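Local structure of peptidase M3B, oligoendopeptidase F (Enterococcus faecium, 2QR4) at residues D101-Y106 and Q122-R127; R265-R270 and G431-V436; L471-Y476 and V480-E485. The protein probably hydrolyses short peptides, as a metallopeptidase of the oligoendopeptidase F group within peptidase family M3. All coordinates share one frame; numbering follows the deposited sequence.

How the contacts relate
From the N terminus the chain first reaches contact 1, where helices 100-109 and 117-124 close a short loop in the oligopeptidase F region. Contact 2 closes a far larger loop, bringing helix 260-274 against helix 418-454 across 160 intervening residues. Contact 3 is again local: the chain leaves helix 461-476 and folds back on its end. The three come in series, none nested in or crossing another. Contact 1 stands apart, its centre about 48 Å from that of contact 2, on the opposite side of the chain's centre. Contacts 2 and 3 touch, the side chain of Met267 packing on Tyr476 and Val480 and that of Lys433 on Tyr476, within the peptidase family M3 region.

Contact 1. Residues D101-Y106 and Q122-R127; sequences DQIWQY and QIVDNR
Ile103 and Val124 meet methyl to methyl, Ile103 CD1 standing 3.7 Å from Val124 CG2. Both side chains leave their backbones pointing at the facing segment, but they do not meet head-on: the two run antiparallel, each passing alongside the other. The isoleucine arm is stretched out, with CG1 opposite the carbonyl carbon (chi1 -65°) and CD1 carried on in a straight run (chi2 -179°), which takes its last methyl across the gap. On the valine, CG2 is the branch that does the touching, while CG1 lies opposite the backbone N. The CA atoms of Ile103 and Val124 remain 9.1 Å apart, so side chains alone bridge the space and no hydrogen bond joins the segments.

Trp104 adds a looser second touch. Its indole reaches over from beside Ile103, and CZ2 comes 4.5 Å from Val124 CG2, approaching the methyl obliquely. One valine branch is thus met by the isoleucine end and by the six-membered part of the indole. Phe107 packs edge-to-face with Trp104. Ile103 also rests on Ile120, one turn back on the helix of Val124, and on Ile95, which extends the apolar patch to helix 91-95.

From Val124 the chain makes a type I beta turn to Arg127, closed only weakly, Arg127 N to Val124 O being 3.5 Å. The Arg127 side chain then heads back toward the first helix and forms a salt bridge with Asp100, while its NH1 bonds to Leu96 O; polar ties therefore border the apolar contact.

Helices 100-109 and 117-124 run in roughly opposite directions here, joined by a short loop, and the buried contact of Ile103, Trp104 and Val124 is the apolar interface of a helical hairpin in the oligopeptidase F region.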
loop_
_atom_site.group_PDB
_atom_site.type_symbol
_atom_site.label_atom_id
_atom_site.label_comp_id
_atom_site.label_asym_id
_atom_site.label_seq_id
_atom_site.Cartn_x
_atom_site.Cartn_y
_atom_site.Cartn_z
ATOM N N ASP A 101 40.940 -10.414 -1.376
ATOM C CA ASP A 101 42.065 -11.093 -2.028
ATOM C C ASP A 101 41.854 -12.583 -2.271
ATOM O O ASP A 101 42.500 -13.165 -3.144
ATOM C CB ASP A 101 43.429 -10.805 -1.357
ATOM C CG ASP A 101 43.306 -10.102 -0.014
ATOM O OD1 ASP A 101 44.371 -9.900 0.617
ATOM O OD2 ASP A 101 42.170 -9.744 0.410
ATOM N N GLN A 102 40.958 -13.206 -1.508
ATOM C CA GLN A 102 40.565 -14.591 -1.791
ATOM C C GLN A 102 39.746 -14.639 -3.078
ATOM O O GLN A 102 39.840 -15.580 -3.861
ATOM C CB GLN A 102 39.723 -15.166 -0.657
ATOM C CG GLN A 102 40.489 -15.715 0.532
ATOM C CD GLN A 102 39.549 -16.063 1.674
ATOM O OE1 GLN A 102 38.920 -15.179 2.272
ATOM N NE2 GLN A 102 39.422 -17.356 1.963
ATOM N N ILE A 103 38.931 -13.609 -3.271
ATOM C CA ILE A 103 38.060 -13.508 -4.431
ATOM C C ILE A 103 38.863 -13.376 -5.725
ATOM O O ILE A 103 38.656 -14.156 -6.653
ATOM C CB ILE A 103 37.061 -12.345 -4.268
ATOM C CG1 ILE A 103 36.112 -12.630 -3.101
ATOM C CG2 ILE A 103 36.263 -12.127 -5.526
ATOM C CD1 ILE A 103 35.065 -11.548 -2.869
ATOM N N TRP A 104 39.793 -12.423 -5.789
ATOM C CA TRP A 104 40.591 -12.247 -7.011
ATOM C C TRP A 104 41.639 -13.352 -7.161
ATOM O O TRP A 104 42.224 -13.530 -8.231
ATOM C CB TRP A 104 41.230 -10.847 -7.103
ATOM C CG TRP A 104 40.268 -9.739 -6.840
ATOM C CD1 TRP A 104 40.330 -8.822 -5.826
ATOM C CD2 TRP A 104 39.067 -9.443 -7.573
ATOM N NE1 TRP A 104 39.243 -7.972 -5.883
ATOM C CE2 TRP A 104 38.454 -8.331 -6.945
ATOM C CE3 TRP A 104 38.448 -10.011 -8.694
ATOM C CZ2 TRP A 104 37.265 -7.772 -7.409
ATOM C CZ3 TRP A 104 37.253 -9.453 -9.151
ATOM C CH2 TRP A 104 36.680 -8.346 -8.508
ATOM N N GLN A 105 41.852 -14.108 -6.089
ATOM C CA GLN A 105 42.721 -15.277 -6.152
ATOM C C GLN A 105 42.021 -16.392 -6.932
ATOM O O GLN A 105 42.664 -17.165 -7.651
ATOM C CB GLN A 105 43.106 -15.742 -4.744
ATOM C CG GLN A 105 44.166 -16.837 -4.702
ATOM C CD GLN A 105 45.274 -16.627 -5.720
ATOM O OE1 GLN A 105 45.642 -17.553 -6.442
ATOM N NE2 GLN A 105 45.802 -15.404 -5.793
ATOM N N TYR A 106 40.698 -16.459 -6.787
ATOM C CA TYR A 106 39.868 -17.392 -7.543
ATOM C C TYR A 106 39.909 -17.056 -9.033
ATOM O O TYR A 106 39.857 -17.943 -9.884
ATOM C CB TYR A 106 38.415 -17.310 -7.076
ATOM C CG TYR A 106 38.051 -18.102 -5.837
ATOM C CD1 TYR A 106 38.845 -19.148 -5.375
ATOM C CD2 TYR A 106 36.868 -17.824 -5.157
ATOM C CE1 TYR A 106 38.476 -19.878 -4.242
ATOM C CE2 TYR A 106 36.492 -18.545 -4.035
ATOM C CZ TYR A 106 37.291 -19.569 -3.583
ATOM O OH TYR A 106 36.887 -20.266 -2.465
ATOM N N GLN A 122 31.016 -5.158 -8.298
ATOM C CA GLN A 122 29.957 -4.355 -7.693
ATOM C C GLN A 122 29.717 -4.812 -6.282
ATOM O O GLN A 122 29.594 -3.996 -5.359
ATOM C CB GLN A 122 28.649 -4.471 -8.478
ATOM C CG GLN A 122 28.408 -3.355 -9.473
ATOM C CD GLN A 122 29.594 -3.117 -10.396
ATOM O OE1 GLN A 122 30.697 -2.792 -9.948
ATOM N NE2 GLN A 122 29.363 -3.262 -11.694
ATOM N N ILE A 123 29.649 -6.127 -6.119
ATOM C CA ILE A 123 29.352 -6.703 -4.822
ATOM C C ILE A 123 30.422 -6.332 -3.814
ATOM O O ILE A 123 30.095 -5.856 -2.731
ATOM C CB ILE A 123 29.179 -8.215 -4.902
ATOM C CG1 ILE A 123 27.947 -8.535 -5.754
ATOM C CG2 ILE A 123 29.040 -8.791 -3.502
ATOM C CD1 ILE A 123 27.846 -9.957 -6.137
ATOM N N VAL A 124 31.687 -6.524 -4.195
ATOM C CA VAL A 124 32.841 -6.174 -3.363
ATOM C C VAL A 124 32.867 -4.688 -3.004
ATOM O O VAL A 124 33.224 -4.310 -1.884
ATOM C CB VAL A 124 34.170 -6.570 -4.058
ATOM C CG1 VAL A 124 35.377 -5.875 -3.412
ATOM C CG2 VAL A 124 34.346 -8.085 -4.044
ATOM N N ASP A 125 32.476 -3.847 -3.956
ATOM C CA ASP A 125 32.465 -2.405 -3.742
ATOM C C ASP A 125 31.270 -1.982 -2.898
ATOM O O ASP A 125 31.138 -0.822 -2.535
ATOM C CB ASP A 125 32.397 -1.664 -5.082
ATOM C CG ASP A 125 33.697 -1.703 -5.845
ATOM O OD1 ASP A 125 33.648 -1.450 -7.064
ATOM O OD2 ASP A 125 34.759 -1.980 -5.243
ATOM N N ASN A 126 30.394 -2.926 -2.593
ATOM C CA ASN A 126 29.131 -2.613 -1.948
ATOM C C ASN A 126 29.073 -3.318 -0.601
ATOM O O ASN A 126 28.014 -3.467 0.008
ATOM C CB ASN A 126 28.000 -3.100 -2.841
ATOM C CG ASN A 126 26.800 -2.214 -2.790
ATOM O OD1 ASN A 126 25.670 -2.687 -2.908
ATOM N ND2 ASN A 126 27.023 -0.914 -2.621
ATOM N N ARG A 127 30.245 -3.753 -0.163
ATOM C CA ARG A 127 30.443 -4.454 1.096
ATOM C C ARG A 127 29.666 -3.826 2.243
ATOM O O ARG A 127 29.061 -4.530 3.057
ATOM C CB ARG A 127 31.940 -4.438 1.419
ATOM C CG ARG A 127 32.399 -5.457 2.435
ATOM C CD ARG A 127 33.922 -5.505 2.515
ATOM N NE ARG A 127 34.548 -6.455 1.585
ATOM C CZ ARG A 127 34.452 -7.781 1.688
ATOM N NH1 ARG A 127 33.716 -8.333 2.643
ATOM N NH2 ARG A 127 35.071 -8.565 0.825
#

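Contact 2. Residues R265-R270 and G431-V436; sequences RYMELR and GFKGTV
The Tyr266 ring presents its edge to Lys433: CB of the lysine lies near the ring plane, 4.2 Å from Tyr266 CE2, and the two side chains cross at about a right angle. The Phe432 ring, one residue before Lys433, turns elsewhere and meets Phe509 edge-to-face; Val436 CG1 lies over one of its faces toward the rim, in a contact too short to be trusted in detail.

Lys433 also takes the end of Met267, a selenomethionine here. Met267 CE comes 4.1 Å from Lys433 CD, again with the side chains nearly perpendicular. The chain of Met267 bends at chi2 (-61°) and chi3, and that folding swings CE over to Lys433, although the CB bond itself is not aimed at helix 418-454. Lys433 sets off toward helix 260-274, then bends, so its aliphatic part does the touching and its ammonium group ends up off to one side.

Behind this surface, Gly431 O accepts two bonds, from Thr435 N at 3.0 Å and from Thr435 OG1 at 2.9 Å, the hydroxyl tilted 26° from the carbonyl plane. The helix widens into a pi-type turn at residues 433-436.

The buried contact thus joins helices 260-274 and 418-454. Tyr476 of helix 461-476 lies against both Met267 and Lys433, while helices 557-579 and 503-520 flank the pair, the first on Leu269 and Phe432, the second on Thr435 and Val436.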
loop_
_atom_site.group_PDB
_atom_site.type_symbol
_atom_site.label_atom_id
_atom_site.label_comp_id
_atom_site.label_asym_id
_atom_site.label_seq_id
_atom_site.Cartn_x
_atom_site.Cartn_y
_atom_site.Cartn_z
ATOM N N ARG A 265 10.728 34.085 -18.512
ATOM C CA ARG A 265 10.720 34.828 -19.766
ATOM C C ARG A 265 9.988 34.094 -20.890
ATOM O O ARG A 265 9.242 34.712 -21.649
ATOM C CB ARG A 265 12.148 35.095 -20.223
ATOM C CG ARG A 265 12.642 36.481 -19.977
ATOM C CD ARG A 265 13.195 37.039 -21.282
ATOM N NE ARG A 265 14.601 36.726 -21.474
ATOM C CZ ARG A 265 15.240 36.934 -22.615
ATOM N NH1 ARG A 265 14.586 37.424 -23.654
ATOM N NH2 ARG A 265 16.523 36.637 -22.727
ATOM N N TYR A 266 10.224 32.786 -21.007
ATOM C CA TYR A 266 9.570 31.987 -22.045
ATOM C C TYR A 266 8.054 31.982 -21.828
ATOM O O TYR A 266 7.275 32.012 -22.782
ATOM C CB TYR A 266 10.134 30.564 -22.052
ATOM C CG TYR A 266 9.612 29.688 -23.162
ATOM C CD1 TYR A 266 9.397 30.200 -24.429
ATOM C CD2 TYR A 266 9.364 28.340 -22.953
ATOM C CE1 TYR A 266 8.932 29.411 -25.449
ATOM C CE2 TYR A 266 8.897 27.538 -23.970
ATOM C CZ TYR A 266 8.683 28.082 -25.222
ATOM O OH TYR A 266 8.238 27.295 -26.266
HETATM N N MSE A 267 7.644 31.990 -20.564
HETATM C CA MSE A 267 6.226 32.051 -20.220
HETATM C C MSE A 267 5.603 33.419 -20.567
HETATM O O MSE A 267 4.493 33.474 -21.092
HETATM C CB MSE A 267 6.016 31.677 -18.755
HETATM C CG MSE A 267 6.407 30.228 -18.444
HETATM SE SE MSE A 267 5.377 28.842 -19.424
HETATM C CE MSE A 267 6.480 28.626 -21.025
ATOM N N GLU A 268 6.325 34.513 -20.327
ATOM C CA GLU A 268 5.866 35.820 -20.798
ATOM C C GLU A 268 5.625 35.790 -22.303
ATOM O O GLU A 268 4.625 36.330 -22.798
ATOM C CB GLU A 268 6.860 36.945 -20.459
ATOM C CG GLU A 268 7.171 37.095 -18.962
ATOM C CD GLU A 268 6.068 37.814 -18.147
ATOM O OE1 GLU A 268 5.027 38.255 -18.708
ATOM O OE2 GLU A 268 6.260 37.932 -16.915
ATOM N N LEU A 269 6.539 35.157 -23.034
ATOM C CA LEU A 269 6.430 35.132 -24.492
ATOM C C LEU A 269 5.192 34.349 -24.898
ATOM O O LEU A 269 4.407 34.796 -25.733
ATOM C CB LEU A 269 7.679 34.534 -25.128
ATOM C CG LEU A 269 7.614 34.340 -26.632
ATOM C CD1 LEU A 269 7.348 35.667 -27.312
ATOM C CD2 LEU A 269 8.924 33.734 -27.099
ATOM N N ARG A 270 5.003 33.184 -24.292
ATOM C CA ARG A 270 3.785 32.427 -24.559
ATOM C C ARG A 270 2.494 33.221 -24.227
ATOM O O ARG A 270 1.502 33.134 -24.950
ATOM C CB ARG A 270 3.842 31.081 -23.849
ATOM C CG ARG A 270 2.521 30.346 -23.751
ATOM C CD ARG A 270 2.735 28.937 -23.180
ATOM N NE ARG A 270 3.367 28.050 -24.158
ATOM C CZ ARG A 270 2.689 27.282 -25.006
ATOM N NH1 ARG A 270 3.340 26.517 -25.856
ATOM N NH2 ARG A 270 1.355 27.276 -25.001
ATOM N N GLY A 431 10.600 21.663 -26.172
ATOM C CA GLY A 431 11.209 20.414 -25.725
ATOM C C GLY A 431 12.088 20.658 -24.508
ATOM O O GLY A 431 12.101 19.857 -23.575
ATOM N N PHE A 432 12.814 21.778 -24.514
ATOM C CA PHE A 432 13.674 22.159 -23.391
ATOM C C PHE A 432 12.817 22.426 -22.134
ATOM O O PHE A 432 13.141 21.960 -21.045
ATOM C CB PHE A 432 14.490 23.395 -23.791
ATOM C CG PHE A 432 15.678 23.695 -22.895
ATOM C CD1 PHE A 432 15.503 24.062 -21.571
ATOM C CD2 PHE A 432 16.964 23.690 -23.413
ATOM C CE1 PHE A 432 16.587 24.375 -20.768
ATOM C CE2 PHE A 432 18.052 24.003 -22.624
ATOM C CZ PHE A 432 17.864 24.344 -21.296
ATOM N N LYS A 433 11.707 23.149 -22.277
ATOM C CA LYS A 433 10.830 23.366 -21.129
ATOM C C LYS A 433 10.386 22.035 -20.475
ATOM O O LYS A 433 10.360 21.909 -19.246
ATOM C CB LYS A 433 9.603 24.231 -21.495
ATOM C CG LYS A 433 8.460 24.196 -20.437
ATOM C CD LYS A 433 7.090 24.524 -21.042
ATOM C CE LYS A 433 6.142 23.311 -21.106
ATOM N NZ LYS A 433 5.595 22.876 -19.757
ATOM N N GLY A 434 10.029 21.052 -21.287
ATOM C CA GLY A 434 9.506 19.796 -20.744
ATOM C C GLY A 434 10.572 18.853 -20.201
ATOM O O GLY A 434 10.346 18.139 -19.223
ATOM N N THR A 435 11.741 18.843 -20.826
ATOM C CA THR A 435 12.730 17.845 -20.495
ATOM C C THR A 435 13.733 18.337 -19.455
ATOM O O THR A 435 14.235 17.543 -18.665
ATOM C CB THR A 435 13.444 17.371 -21.742
ATOM O OG1 THR A 435 12.459 17.120 -22.742
ATOM C CG2 THR A 435 14.222 16.087 -21.472
ATOM N N VAL A 436 14.033 19.632 -19.425
ATOM C CA VAL A 436 14.889 20.088 -18.329
ATOM C C VAL A 436 14.150 20.709 -17.152
ATOM O O VAL A 436 14.287 20.219 -16.035
ATOM C CB VAL A 436 16.153 20.866 -18.773
ATOM C CG1 VAL A 436 16.034 21.339 -20.180
ATOM C CG2 VAL A 436 16.492 21.983 -17.803
#

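Contact 3. Residues L471-Y476 and V480-E485; sequences LNAKYY and VEEDPE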
loop_
_atom_site.group_PDB
_atom_site.type_symbol
_atom_site.label_atom_id
_atom_site.label_comp_id
_atom_site.label_asym_id
_atom_site.label_seq_id
_atom_site.Cartn_x
_atom_site.Cartn_y
_atom_site.Cartn_z
ATOM N N LEU A 471 6.416 25.226 -5.276
ATOM C CA LEU A 471 7.515 24.861 -6.164
ATOM C C LEU A 471 7.110 25.190 -7.597
ATOM O O LEU A 471 7.909 25.697 -8.386
ATOM C CB LEU A 471 7.835 23.366 -6.022
ATOM C CG LEU A 471 9.007 22.770 -6.802
ATOM C CD1 LEU A 471 10.327 23.297 -6.288
ATOM C CD2 LEU A 471 8.986 21.250 -6.712
ATOM N N ASN A 472 5.849 24.931 -7.921
ATOM C CA ASN A 472 5.353 25.226 -9.256
ATOM C C ASN A 472 5.451 26.717 -9.577
ATOM O O ASN A 472 5.863 27.096 -10.674
ATOM C CB ASN A 472 3.912 24.741 -9.420
ATOM C CG ASN A 472 3.540 24.521 -10.879
ATOM O OD1 ASN A 472 3.967 23.560 -11.508
ATOM N ND2 ASN A 472 2.740 25.413 -11.416
ATOM N N ALA A 473 5.091 27.553 -8.606
ATOM C CA ALA A 473 5.078 29.005 -8.783
ATOM C C ALA A 473 6.495 29.529 -8.908
ATOM O O ALA A 473 6.747 30.456 -9.676
ATOM C CB ALA A 473 4.354 29.690 -7.601
ATOM N N LYS A 474 7.414 28.929 -8.146
ATOM C CA LYS A 474 8.836 29.267 -8.222
ATOM C C LYS A 474 9.363 28.986 -9.631
ATOM O O LYS A 474 10.097 29.785 -10.205
ATOM C CB LYS A 474 9.637 28.440 -7.201
ATOM C CG LYS A 474 11.142 28.767 -7.143
ATOM C CD LYS A 474 11.915 27.960 -6.070
ATOM C CE LYS A 474 12.324 26.577 -6.615
ATOM N NZ LYS A 474 13.299 25.824 -5.744
ATOM N N TYR A 475 8.986 27.834 -10.179
ATOM C CA TYR A 475 9.412 27.462 -11.510
ATOM C C TYR A 475 8.768 28.316 -12.601
ATOM O O TYR A 475 9.448 28.860 -13.447
ATOM C CB TYR A 475 9.161 25.978 -11.755
ATOM C CG TYR A 475 10.330 25.122 -11.361
ATOM C CD1 TYR A 475 10.661 24.963 -10.034
ATOM C CD2 TYR A 475 11.123 24.490 -12.326
ATOM C CE1 TYR A 475 11.743 24.195 -9.653
ATOM C CE2 TYR A 475 12.200 23.712 -11.960
ATOM C CZ TYR A 475 12.508 23.575 -10.614
ATOM O OH TYR A 475 13.578 22.822 -10.204
ATOM N N TYR A 476 7.463 28.483 -12.569
ATOM C CA TYR A 476 6.834 29.172 -13.677
ATOM C C TYR A 476 6.864 30.684 -13.606
ATOM O O TYR A 476 6.787 31.344 -14.640
ATOM C CB TYR A 476 5.425 28.638 -13.900
ATOM C CG TYR A 476 5.474 27.268 -14.541
ATOM C CD1 TYR A 476 5.664 27.123 -15.920
ATOM C CD2 TYR A 476 5.393 26.122 -13.770
ATOM C CE1 TYR A 476 5.714 25.862 -16.501
ATOM C CE2 TYR A 476 5.458 24.867 -14.343
ATOM C CZ TYR A 476 5.604 24.744 -15.702
ATOM O OH TYR A 476 5.661 23.494 -16.248
ATOM N N VAL A 480 2.574 33.092 -15.119
ATOM C CA VAL A 480 1.610 32.003 -15.055
ATOM C C VAL A 480 0.766 32.132 -13.790
ATOM O O VAL A 480 1.302 32.211 -12.689
ATOM C CB VAL A 480 2.339 30.637 -15.081
ATOM C CG1 VAL A 480 1.356 29.472 -14.900
ATOM C CG2 VAL A 480 3.116 30.488 -16.380
ATOM N N GLU A 481 -0.555 32.171 -13.938
ATOM C CA GLU A 481 -1.445 32.260 -12.772
ATOM C C GLU A 481 -1.306 31.031 -11.885
ATOM O O GLU A 481 -1.123 29.919 -12.386
ATOM C CB GLU A 481 -2.906 32.421 -13.197
ATOM C CG GLU A 481 -3.211 33.752 -13.841
ATOM C CD GLU A 481 -2.707 34.920 -13.020
ATOM O OE1 GLU A 481 -1.839 35.665 -13.528
ATOM O OE2 GLU A 481 -3.172 35.083 -11.866
ATOM N N GLU A 482 -1.383 31.235 -10.569
ATOM C CA GLU A 482 -1.375 30.116 -9.622
ATOM C C GLU A 482 -2.742 29.438 -9.606
ATOM O O GLU A 482 -3.613 29.816 -8.836
ATOM C CB GLU A 482 -0.992 30.588 -8.207
ATOM C CG GLU A 482 0.487 30.981 -8.066
ATOM C CD GLU A 482 0.835 31.590 -6.708
ATOM O OE1 GLU A 482 1.840 32.330 -6.626
ATOM O OE2 GLU A 482 0.115 31.330 -5.724
ATOM N N ASP A 483 -2.932 28.461 -10.484
ATOM C CA ASP A 483 -4.155 27.671 -10.513
ATOM C C ASP A 483 -4.210 26.787 -9.268
ATOM O O ASP A 483 -3.256 26.078 -8.971
ATOM C CB ASP A 483 -4.179 26.780 -11.759
ATOM C CG ASP A 483 -4.280 27.578 -13.059
ATOM O OD1 ASP A 483 -5.275 28.326 -13.230
ATOM O OD2 ASP A 483 -3.377 27.429 -13.921
ATOM N N PRO A 484 -5.324 26.829 -8.531
ATOM C CA PRO A 484 -5.439 25.955 -7.355
ATOM C C PRO A 484 -5.372 24.476 -7.721
ATOM O O PRO A 484 -4.897 23.653 -6.932
ATOM C CB PRO A 484 -6.808 26.301 -6.744
ATOM C CG PRO A 484 -7.482 27.241 -7.700
ATOM C CD PRO A 484 -6.494 27.705 -8.743
ATOM N N GLU A 485 -5.810 24.136 -8.924
ATOM C CA GLU A 485 -5.856 22.736 -9.320
ATOM C C GLU A 485 -4.464 22.113 -9.350
ATOM O O GLU A 485 -4.293 20.931 -9.041
ATOM C CB GLU A 485 -6.539 22.597 -10.675
ATOM C CG GLU A 485 -8.046 22.912 -10.664
ATOM C CD GLU A 485 -8.369 24.385 -10.838
ATOM O OE1 GLU A 485 -7.442 25.219 -10.954
ATOM O OE2 GLU A 485 -9.570 24.705 -10.874
#
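A helix end with the chain doubling back over it brings Tyr476 against Val480 and Ala473 against Glu482. At the inner, buried pair, Val480 CG2 lies 3.9 Å from Tyr476 CB, and Val480 CB is just as close to that atom. The valine thus packs on the root of the tyrosine; relative to the ring itself the methyl sits obliquely. With CG of Tyr476 opposite the carbonyl carbon (chi1 -74°), the ring is led away from the loop, leaving its CB to face the valine.

Past Val480 the chain is irregular, and Glu482 is the centre of an inverse gamma turn, closed by a weak bond from Asp483 N to Glu481 O. The Glu482 side chain, extended beyond CG, is laid alongside the Ala473 methyl: OE1 comes 3.8 Å from Ala473 CB, while CG and CD both stand at 4.1 Å from that carbon. This outer pair is van der Waals contact at the more exposed margin.

Asp483 turns to the other side of the loop, where OD1 bonds to His280 ND1 and OD2 to Met281 N, and the backbone of Glu481 pairs with Leu279.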